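PDB 6DXU: glycosyl hydrolase family 2, TIM barrel domain protein from Parabacteroides merdae ATCC 43184, which probably hydrolyses beta-glucuronides, acting as a family 2 beta-glucuronidase of the human gut microbiome. Local coordinates for residues 121-125 / 157-163; 202-207 / 289-293; 590-596 / 609-615. One frame throughout, in Å; residues are numbered along the deposited sequence.

Contact 1: 121-125 / 157-163; sequences VYVYT and RFKGKVP
R157 meets Y124 at the phenol end of the tyrosine, where its NH2 lies at the ring edge, in the plane of the ring and 3.7 Å from Y124 OH. NH2 is hydrogen-bonded to V51 O of helix 48-51, which probably helps to keep the guanidinium beside the ring. F158 comes next and lays CE2 over the centre of that guanidinium; the same CE2 is 3.8 Å from Y124 CE1, the two rings meeting obliquely with their planes 80° apart. The chain then reverses through a type I' turn, F158 to K161, and enters strand 162-169, which pairs antiparallel with strand 118-123 in the beta-sandwich of the sugar binding domain. V162 crosses V123, its CG1 packing 3.8 Å from V123 CG1, and helix 143-150 covers both side chains. P163 ends the segment: its O accepts a nearly straight bond (170°) from Y124 N at 3.0 Å, and a water 2.7 Å from Y124 O also reaches this carbonyl. A chi1 of -166° carries the Y124 ring to the proline, where its CD1 rests 3.9 Å from P163 CG. Replacing Y124 by a serine would probably open a gap bordered by P163 CG and F158 CE2 and leave the R157 guanidinium without the ring edge it lies against.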
loop_
_atom_site.group_PDB
_atom_site.type_symbol
_atom_site.label_atom_id
_atom_site.label_comp_id
_atom_site.label_asym_id
_atom_site.label_seq_id
_atom_site.Cartn_x
_atom_site.Cartn_y
_atom_site.Cartn_z
ATOM N N VAL D 121 -10.383 -8.936 14.970
ATOM C CA VAL D 121 -10.657 -10.227 15.583
ATOM C C VAL D 121 -9.601 -11.215 15.131
ATOM O O VAL D 121 -9.338 -11.327 13.930
ATOM C CB VAL D 121 -12.060 -10.721 15.187
ATOM C CG1 VAL D 121 -12.401 -12.033 15.885
ATOM C CG2 VAL D 121 -13.062 -9.651 15.505
ATOM N N TYR D 122 -9.048 -11.980 16.084
ATOM C CA TYR D 122 -7.995 -12.947 15.789
ATOM C C TYR D 122 -8.356 -14.319 16.336
ATOM O O TYR D 122 -8.812 -14.448 17.478
ATOM C CB TYR D 122 -6.659 -12.531 16.398
ATOM C CG TYR D 122 -6.140 -11.240 15.861
ATOM C CD1 TYR D 122 -6.584 -10.038 16.376
ATOM C CD2 TYR D 122 -5.203 -11.221 14.813
ATOM C CE1 TYR D 122 -6.106 -8.837 15.878
ATOM C CE2 TYR D 122 -4.716 -10.022 14.319
ATOM C CZ TYR D 122 -5.184 -8.834 14.861
ATOM O OH TYR D 122 -4.724 -7.627 14.392
ATOM N N VAL D 123 -8.135 -15.337 15.515
ATOM C CA VAL D 123 -8.171 -16.735 15.935
ATOM C C VAL D 123 -6.730 -17.227 15.921
ATOM O O VAL D 123 -6.102 -17.283 14.856
ATOM C CB VAL D 123 -9.064 -17.573 15.006
ATOM C CG1 VAL D 123 -8.887 -19.059 15.309
ATOM C CG2 VAL D 123 -10.537 -17.135 15.136
ATOM N N TYR D 124 -6.199 -17.570 17.101
ATOM C CA TYR D 124 -4.759 -17.757 17.279
ATOM C C TYR D 124 -4.047 -16.533 16.697
ATOM O O TYR D 124 -4.336 -15.408 17.117
ATOM C CB TYR D 124 -4.290 -19.074 16.643
ATOM C CG TYR D 124 -2.899 -19.510 17.061
ATOM C CD1 TYR D 124 -2.507 -19.514 18.400
ATOM C CD2 TYR D 124 -1.958 -19.863 16.102
ATOM C CE1 TYR D 124 -1.206 -19.901 18.767
ATOM C CE2 TYR D 124 -0.670 -20.237 16.452
ATOM C CZ TYR D 124 -0.300 -20.261 17.778
ATOM O OH TYR D 124 0.993 -20.640 18.098
ATOM N N THR D 125 -3.157 -16.711 15.717
ATOM C CA THR D 125 -2.430 -15.583 15.143
ATOM C C THR D 125 -3.048 -15.062 13.850
ATOM O O THR D 125 -2.446 -14.209 13.193
ATOM C CB THR D 125 -0.966 -15.957 14.890
ATOM O OG1 THR D 125 -0.915 -17.105 14.039
ATOM C CG2 THR D 125 -0.251 -16.254 16.213
ATOM N N ARG D 157 -1.044 -26.924 23.203
ATOM C CA ARG D 157 -0.792 -26.062 24.341
ATOM C C ARG D 157 -2.061 -25.429 24.899
ATOM O O ARG D 157 -2.099 -25.062 26.083
ATOM C CB ARG D 157 0.196 -25.007 23.821
ATOM C CG ARG D 157 0.586 -23.903 24.697
ATOM C CD ARG D 157 1.902 -23.335 24.157
ATOM N NE ARG D 157 1.777 -22.538 22.931
ATOM C CZ ARG D 157 1.339 -21.280 22.921
ATOM N NH1 ARG D 157 0.964 -20.719 24.060
ATOM N NH2 ARG D 157 1.280 -20.586 21.786
ATOM N N PHE D 158 -3.126 -25.364 24.109
ATOM C CA PHE D 158 -4.370 -24.740 24.531
ATOM C C PHE D 158 -5.399 -25.752 24.996
ATOM O O PHE D 158 -6.548 -25.379 25.256
ATOM C CB PHE D 158 -4.909 -23.873 23.392
ATOM C CG PHE D 158 -4.015 -22.710 23.087
ATOM C CD1 PHE D 158 -4.149 -21.518 23.777
ATOM C CD2 PHE D 158 -2.987 -22.839 22.164
ATOM C CE1 PHE D 158 -3.304 -20.450 23.515
ATOM C CE2 PHE D 158 -2.141 -21.780 21.899
ATOM C CZ PHE D 158 -2.304 -20.585 22.572
ATOM N N LYS D 159 -5.015 -27.023 25.079
ATOM C CA LYS D 159 -5.786 -28.041 25.787
ATOM C C LYS D 159 -7.181 -28.194 25.191
ATOM O O LYS D 159 -8.167 -28.387 25.905
ATOM C CB LYS D 159 -5.833 -27.738 27.285
ATOM C CG LYS D 159 -4.412 -27.771 27.879
ATOM C CD LYS D 159 -4.376 -27.363 29.337
ATOM C CE LYS D 159 -2.955 -27.447 29.888
ATOM N NZ LYS D 159 -2.863 -26.886 31.270
ATOM N N GLY D 160 -7.250 -28.132 23.860
ATOM C CA GLY D 160 -8.481 -28.331 23.128
ATOM C C GLY D 160 -9.303 -27.087 22.900
ATOM O O GLY D 160 -10.262 -27.130 22.118
ATOM N N LYS D 161 -8.967 -25.980 23.544
ATOM C CA LYS D 161 -9.699 -24.744 23.314
ATOM C C LYS D 161 -9.020 -23.921 22.225
ATOM O O LYS D 161 -7.916 -24.225 21.792
ATOM C CB LYS D 161 -9.831 -23.941 24.599
ATOM C CG LYS D 161 -10.654 -24.668 25.670
ATOM C CD LYS D 161 -10.784 -23.821 26.916
ATOM C CE LYS D 161 -11.597 -24.542 27.979
ATOM N NZ LYS D 161 -11.817 -23.675 29.170
ATOM N N VAL D 162 -9.716 -22.886 21.762
ATOM C CA VAL D 162 -9.249 -22.040 20.668
ATOM C C VAL D 162 -9.057 -20.628 21.209
ATOM O O VAL D 162 -10.009 -20.031 21.718
ATOM C CB VAL D 162 -10.235 -22.032 19.490
ATOM C CG1 VAL D 162 -9.741 -21.090 18.382
ATOM C CG2 VAL D 162 -10.454 -23.459 18.969
ATOM N N PRO D 163 -7.861 -20.043 21.116
ATOM C CA PRO D 163 -7.678 -18.686 21.634
ATOM C C PRO D 163 -8.325 -17.686 20.689
ATOM O O PRO D 163 -8.019 -17.637 19.495
ATOM C CB PRO D 163 -6.149 -18.518 21.687
ATOM C CG PRO D 163 -5.628 -19.483 20.691
ATOM C CD PRO D 163 -6.615 -20.611 20.570
HETATM O O HOH W 1 -6.085 -15.059 19.205
#

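Contact 2: 202-207 / 289-293; sequences VSFEQI and ELTVK
F204 drives its ring between L290 and V292, joining the two sheets of the immunoglobulin-like beta-sandwich that forms the family 2 domain here: 202-207 leads into the three-stranded sheet, while 289-293 belongs to the four-stranded one. The contact between them is apolar and tight along this inner side. F204 CZ is 3.7 Å from L290 CB, and L290 CD1 sits above one face of the ring, displaced toward its rim. V292 slides past the phenylalanine in the opposite direction. Its CG1 is wedged between its own N and carbonyl carbon (chi1 48°), a crowded position that brings this methyl within 3.8 Å of F204 CE1. Farther along, I207 and L290 reach for each other tip to tip, CD1 to CD1 at 3.8 Å. F228, from strand 219-229, also meets the F204 ring. At the V202 end of the same buried row, V202 CG1 touches V292 CG2 at 3.8 Å and V292 CG1 lies 3.7 Å from V202 O, while Q297 NE2 donates to both V202 O and V292 O.

Away from this apolar row, E205 and Q206 form a classic beta bulge opposite S227, where the chain turns a corner; E205 is exposed to solvent, and neither side chain takes part in the packing. On 289-293 the alternation of the strand turns T291 and K293 away from the interface, and T291 OG1 is hydrogen-bonded to T300 OG1 of the adjacent strand.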
loop_
_atom_site.group_PDB
_atom_site.type_symbol
_atom_site.label_atom_id
_atom_site.label_comp_id
_atom_site.label_asym_id
_atom_site.label_seq_id
_atom_site.Cartn_x
_atom_site.Cartn_y
_atom_site.Cartn_z
ATOM N N VAL D 202 -26.559 -25.142 5.778
ATOM C CA VAL D 202 -27.380 -24.164 5.073
ATOM C C VAL D 202 -28.182 -23.397 6.103
ATOM O O VAL D 202 -28.924 -24.002 6.885
ATOM C CB VAL D 202 -28.316 -24.825 4.049
ATOM C CG1 VAL D 202 -29.097 -23.749 3.304
ATOM C CG2 VAL D 202 -27.526 -25.688 3.078
ATOM N N SER D 203 -28.065 -22.073 6.083
ATOM C CA SER D 203 -28.815 -21.236 7.007
ATOM C C SER D 203 -29.244 -19.971 6.273
ATOM O O SER D 203 -29.049 -19.829 5.060
ATOM C CB SER D 203 -27.991 -20.920 8.261
ATOM O OG SER D 203 -26.773 -20.286 7.925
ATOM N N PHE D 204 -29.851 -19.053 7.017
ATOM C CA PHE D 204 -30.341 -17.795 6.475
ATOM C C PHE D 204 -29.383 -16.680 6.878
ATOM O O PHE D 204 -29.127 -16.473 8.070
ATOM C CB PHE D 204 -31.753 -17.502 6.981
ATOM C CG PHE D 204 -32.763 -18.573 6.630
ATOM C CD1 PHE D 204 -33.247 -19.441 7.602
ATOM C CD2 PHE D 204 -33.225 -18.706 5.335
ATOM C CE1 PHE D 204 -34.171 -20.430 7.282
ATOM C CE2 PHE D 204 -34.144 -19.682 5.007
ATOM C CZ PHE D 204 -34.622 -20.549 5.986
ATOM N N GLU D 205 -28.852 -15.973 5.881
ATOM C CA GLU D 205 -28.020 -14.802 6.122
ATOM C C GLU D 205 -28.854 -13.560 6.407
ATOM O O GLU D 205 -28.481 -12.739 7.253
ATOM C CB GLU D 205 -27.112 -14.559 4.910
ATOM C CG GLU D 205 -26.217 -13.343 5.038
ATOM C CD GLU D 205 -25.179 -13.258 3.932
ATOM O OE1 GLU D 205 -25.361 -13.913 2.883
ATOM O OE2 GLU D 205 -24.189 -12.514 4.105
ATOM N N GLN D 206 -29.974 -13.403 5.705
ATOM C CA GLN D 206 -30.890 -12.285 5.892
ATOM C C GLN D 206 -32.310 -12.814 5.744
ATOM O O GLN D 206 -32.565 -13.666 4.888
ATOM C CB GLN D 206 -30.702 -11.188 4.821
ATOM C CG GLN D 206 -29.331 -10.525 4.667
ATOM C CD GLN D 206 -29.033 -9.519 5.747
ATOM O OE1 GLN D 206 -29.930 -9.120 6.500
ATOM N NE2 GLN D 206 -27.777 -9.067 5.814
ATOM N N ILE D 207 -33.227 -12.315 6.569
ATOM C CA ILE D 207 -34.663 -12.549 6.396
ATOM C C ILE D 207 -35.341 -11.193 6.390
ATOM O O ILE D 207 -35.310 -10.480 7.401
ATOM C CB ILE D 207 -35.256 -13.433 7.507
ATOM C CG1 ILE D 207 -34.581 -14.805 7.509
ATOM C CG2 ILE D 207 -36.785 -13.583 7.305
ATOM C CD1 ILE D 207 -34.889 -15.629 8.737
ATOM N N GLU D 289 -42.021 -18.180 10.606
ATOM C CA GLU D 289 -41.139 -19.278 10.982
ATOM C C GLU D 289 -40.619 -19.926 9.705
ATOM O O GLU D 289 -41.410 -20.385 8.881
ATOM C CB GLU D 289 -41.892 -20.284 11.854
ATOM C CG GLU D 289 -41.132 -21.544 12.221
ATOM C CD GLU D 289 -41.994 -22.509 13.027
ATOM O OE1 GLU D 289 -42.991 -23.029 12.470
ATOM O OE2 GLU D 289 -41.679 -22.734 14.214
ATOM N N LEU D 290 -39.292 -19.956 9.538
ATOM C CA LEU D 290 -38.669 -20.487 8.329
ATOM C C LEU D 290 -37.854 -21.718 8.691
ATOM O O LEU D 290 -37.081 -21.690 9.657
ATOM C CB LEU D 290 -37.758 -19.450 7.660
ATOM C CG LEU D 290 -38.385 -18.129 7.225
ATOM C CD1 LEU D 290 -37.408 -17.304 6.382
ATOM C CD2 LEU D 290 -39.648 -18.392 6.459
ATOM N N THR D 291 -38.009 -22.783 7.905
ATOM C CA THR D 291 -37.277 -24.028 8.107
ATOM C C THR D 291 -36.554 -24.399 6.823
ATOM O O THR D 291 -37.146 -24.350 5.744
ATOM C CB THR D 291 -38.223 -25.159 8.517
ATOM O OG1 THR D 291 -38.829 -24.825 9.769
ATOM C CG2 THR D 291 -37.476 -26.472 8.658
ATOM N N VAL D 292 -35.277 -24.746 6.923
ATOM C CA VAL D 292 -34.543 -25.224 5.760
ATOM C C VAL D 292 -34.048 -26.634 6.069
ATOM O O VAL D 292 -33.289 -26.846 7.026
ATOM C CB VAL D 292 -33.410 -24.265 5.353
ATOM C CG1 VAL D 292 -32.588 -23.855 6.540
ATOM C CG2 VAL D 292 -32.560 -24.891 4.249
ATOM N N LYS D 293 -34.474 -27.590 5.250
ATOM C CA LYS D 293 -34.215 -29.010 5.455
ATOM C C LYS D 293 -33.414 -29.584 4.293
ATOM O O LYS D 293 -33.697 -29.300 3.129
ATOM C CB LYS D 293 -35.522 -29.812 5.570
ATOM C CG LYS D 293 -36.285 -29.655 6.874
ATOM C CD LYS D 293 -37.483 -30.619 6.931
#

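Contact 3: 590-596 / 609-615; sequences YWPFKDF and VNQKGVV
A chi1 of -176° turns CG of Y590 away from its N and sends the ring to 609-615, with V614 CG1 over one face; Y590 OH donates a hydrogen bond to K612 O at 2.6 Å, in the carbonyl plane. F596, whose CG stands between N and carbonyl carbon (chi1 65°), lays its ring face against N610 CB, a CH-pi contact. Y590 opens the loop after strand 587-589, which closes the TIM barrel against 323-331, and F596 begins strand 596-597. F596 and N610 form an antiparallel hydrogen-bonded pair; N610 OD1 accepts from K612 N in an Asx turn, and ND2 has D183 as main partner. The turn delivers G613 against the backbone of 593-595, where a side chain would collide with D595 N. There D595 N bonds V615 O at 2.9 Å. F593 O takes weak bonds from V614 N and V615 N, and the F593 ring receives V615 CG2 over one face. Packing is tightest where K612 CB is 3.5 Å from P592 CD. D595 OD1 is salt-bridged to K622 and weakly bonded by G613 N; D595 OD2 accepts from a water at 2.7 Å that Q611 NE2 also binds.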
loop_
_atom_site.group_PDB
_atom_site.type_symbol
_atom_site.label_atom_id
_atom_site.label_comp_id
_atom_site.label_asym_id
_atom_site.label_seq_id
_atom_site.Cartn_x
_atom_site.Cartn_y
_atom_site.Cartn_z
ATOM N N TYR D 590 -38.921 14.391 24.588
ATOM C CA TYR D 590 -38.077 14.949 25.642
ATOM C C TYR D 590 -36.663 14.366 25.551
ATOM O O TYR D 590 -36.481 13.194 25.204
ATOM C CB TYR D 590 -38.710 14.638 27.011
ATOM C CG TYR D 590 -37.958 15.272 28.162
ATOM C CD1 TYR D 590 -36.833 14.647 28.703
ATOM C CD2 TYR D 590 -38.348 16.503 28.686
ATOM C CE1 TYR D 590 -36.104 15.238 29.724
ATOM C CE2 TYR D 590 -37.628 17.099 29.731
ATOM C CZ TYR D 590 -36.503 16.458 30.239
ATOM O OH TYR D 590 -35.755 17.034 31.259
ATOM N N TRP D 591 -35.650 15.184 25.880
ATOM C CA TRP D 591 -34.249 14.747 25.865
ATOM C C TRP D 591 -33.619 14.808 27.255
ATOM O O TRP D 591 -33.444 15.911 27.796
ATOM C CB TRP D 591 -33.400 15.598 24.904
ATOM C CG TRP D 591 -31.940 15.209 24.975
ATOM C CD1 TRP D 591 -30.997 15.674 25.856
ATOM C CD2 TRP D 591 -31.277 14.226 24.163
ATOM N NE1 TRP D 591 -29.781 15.044 25.631
ATOM C CE2 TRP D 591 -29.929 14.161 24.591
ATOM C CE3 TRP D 591 -31.685 13.419 23.098
ATOM C CZ2 TRP D 591 -29.001 13.305 24.003
ATOM C CZ3 TRP D 591 -30.752 12.563 22.508
ATOM C CH2 TRP D 591 -29.426 12.521 22.964
ATOM N N PRO D 592 -33.189 13.689 27.854
ATOM C CA PRO D 592 -33.444 12.290 27.524
ATOM C C PRO D 592 -34.318 11.672 28.600
ATOM O O PRO D 592 -34.714 12.347 29.560
ATOM C CB PRO D 592 -32.058 11.671 27.591
ATOM C CG PRO D 592 -31.491 12.353 28.849
ATOM C CD PRO D 592 -32.084 13.785 28.830
ATOM N N PHE D 593 -34.559 10.369 28.485
ATOM C CA PHE D 593 -35.249 9.662 29.557
ATOM C C PHE D 593 -34.387 9.579 30.812
ATOM O O PHE D 593 -34.873 9.803 31.932
ATOM C CB PHE D 593 -35.633 8.265 29.084
ATOM C CG PHE D 593 -36.422 7.483 30.086
ATOM C CD1 PHE D 593 -37.662 7.930 30.502
ATOM C CD2 PHE D 593 -35.935 6.289 30.591
ATOM C CE1 PHE D 593 -38.409 7.204 31.413
ATOM C CE2 PHE D 593 -36.669 5.555 31.491
ATOM C CZ PHE D 593 -37.915 6.005 31.907
ATOM N N LYS D 594 -33.112 9.214 30.650
ATOM C CA LYS D 594 -32.243 8.889 31.774
ATOM C C LYS D 594 -30.944 9.676 31.689
ATOM O O LYS D 594 -30.358 9.799 30.602
ATOM C CB LYS D 594 -31.951 7.379 31.809
ATOM C CG LYS D 594 -31.143 6.913 33.013
ATOM C CD LYS D 594 -30.896 5.415 32.960
ATOM C CE LYS D 594 -29.729 5.111 31.990
ATOM N NZ LYS D 594 -29.623 3.644 31.664
ATOM N N ASP D 595 -30.497 10.211 32.838
ATOM C CA ASP D 595 -29.170 10.838 32.917
ATOM C C ASP D 595 -28.126 9.941 32.264
ATOM O O ASP D 595 -28.150 8.717 32.442
ATOM C CB ASP D 595 -28.756 11.070 34.381
ATOM C CG ASP D 595 -29.521 12.209 35.071
ATOM O OD1 ASP D 595 -30.317 12.935 34.428
ATOM O OD2 ASP D 595 -29.304 12.371 36.291
ATOM N N PHE D 596 -27.184 10.551 31.535
ATOM C CA PHE D 596 -26.131 9.808 30.860
ATOM C C PHE D 596 -24.844 10.618 30.882
ATOM O O PHE D 596 -24.852 11.847 31.005
ATOM C CB PHE D 596 -26.500 9.478 29.410
ATOM C CG PHE D 596 -26.637 10.691 28.546
ATOM C CD1 PHE D 596 -25.555 11.184 27.826
ATOM C CD2 PHE D 596 -27.848 11.358 28.478
ATOM C CE1 PHE D 596 -25.687 12.315 27.036
ATOM C CE2 PHE D 596 -27.991 12.499 27.706
ATOM C CZ PHE D 596 -26.898 12.972 26.968
ATOM N N VAL D 609 -21.876 14.304 33.552
ATOM C CA VAL D 609 -23.190 13.698 33.355
ATOM C C VAL D 609 -24.141 14.771 32.855
ATOM O O VAL D 609 -24.210 15.869 33.423
ATOM C CB VAL D 609 -23.726 13.034 34.639
ATOM C CG1 VAL D 609 -25.195 12.599 34.458
ATOM C CG2 VAL D 609 -22.868 11.806 34.993
ATOM N N ASN D 610 -24.826 14.475 31.759
ATOM C CA ASN D 610 -25.930 15.296 31.289
ATOM C C ASN D 610 -27.122 14.959 32.176
ATOM O O ASN D 610 -27.612 13.826 32.150
ATOM C CB ASN D 610 -26.214 15.005 29.816
ATOM C CG ASN D 610 -27.316 15.893 29.237
ATOM O OD1 ASN D 610 -28.358 16.110 29.868
ATOM N ND2 ASN D 610 -27.101 16.389 28.019
ATOM N N GLN D 611 -27.571 15.919 32.984
ATOM C CA GLN D 611 -28.552 15.630 34.027
ATOM C C GLN D 611 -29.969 16.051 33.645
ATOM O O GLN D 611 -30.782 16.376 34.516
ATOM C CB GLN D 611 -28.127 16.281 35.345
ATOM C CG GLN D 611 -26.790 15.729 35.863
ATOM C CD GLN D 611 -26.308 16.429 37.125
ATOM O OE1 GLN D 611 -25.427 17.298 37.079
ATOM N NE2 GLN D 611 -26.871 16.034 38.264
ATOM N N LYS D 612 -30.296 16.031 32.355
ATOM C CA LYS D 612 -31.650 16.367 31.926
ATOM C C LYS D 612 -32.631 15.214 32.061
ATOM O O LYS D 612 -33.831 15.409 31.826
ATOM C CB LYS D 612 -31.618 16.835 30.468
ATOM C CG LYS D 612 -30.911 18.153 30.270
ATOM C CD LYS D 612 -30.906 18.539 28.781
ATOM C CE LYS D 612 -30.258 19.892 28.571
ATOM N NZ LYS D 612 -28.834 19.920 28.983
ATOM N N GLY D 613 -32.176 14.021 32.436
ATOM C CA GLY D 613 -33.080 12.893 32.494
ATOM C C GLY D 613 -34.191 13.109 33.504
ATOM O O GLY D 613 -34.090 13.932 34.408
ATOM N N VAL D 614 -35.296 12.385 33.304
ATOM C CA VAL D 614 -36.316 12.284 34.339
ATOM C C VAL D 614 -36.078 11.062 35.198
ATOM O O VAL D 614 -36.831 10.805 36.149
ATOM C CB VAL D 614 -37.727 12.298 33.715
ATOM C CG1 VAL D 614 -37.892 13.541 32.875
ATOM C CG2 VAL D 614 -37.995 11.039 32.901
ATOM N N VAL D 615 -35.034 10.307 34.895
ATOM C CA VAL D 615 -34.605 9.163 35.681
ATOM C C VAL D 615 -33.105 9.300 35.889
ATOM O O VAL D 615 -32.388 9.752 34.986
ATOM C CB VAL D 615 -34.964 7.848 34.960
ATOM C CG1 VAL D 615 -34.432 6.662 35.724
ATOM C CG2 VAL D 615 -36.500 7.749 34.784
HETATM O O HOH W 2 -29.062 13.826 38.609
#

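How the contacts relate
The three contacts hold no element in common. Contact 3 is the most central, its centre about 9 Å from the centre of the chain, and wholly buried; contact 1, at about 36 Å, is only partly buried, and contact 2, at about 32 Å, is peripheral yet buried. Contact 1 mixes one backbone bond between neighbouring strands with aromatic and proline packing, contact 2 faces two sheets across an apolar interior, and contact 3 ties a barrel loop and a short strand pair with backbone and side-chain hydrogen bonds, its charged groups answered outside the two segments. Contact 3 alone comes near the bicine pocket containing N604 and P605, the side chain of Q611 about 7 Å from the ligand.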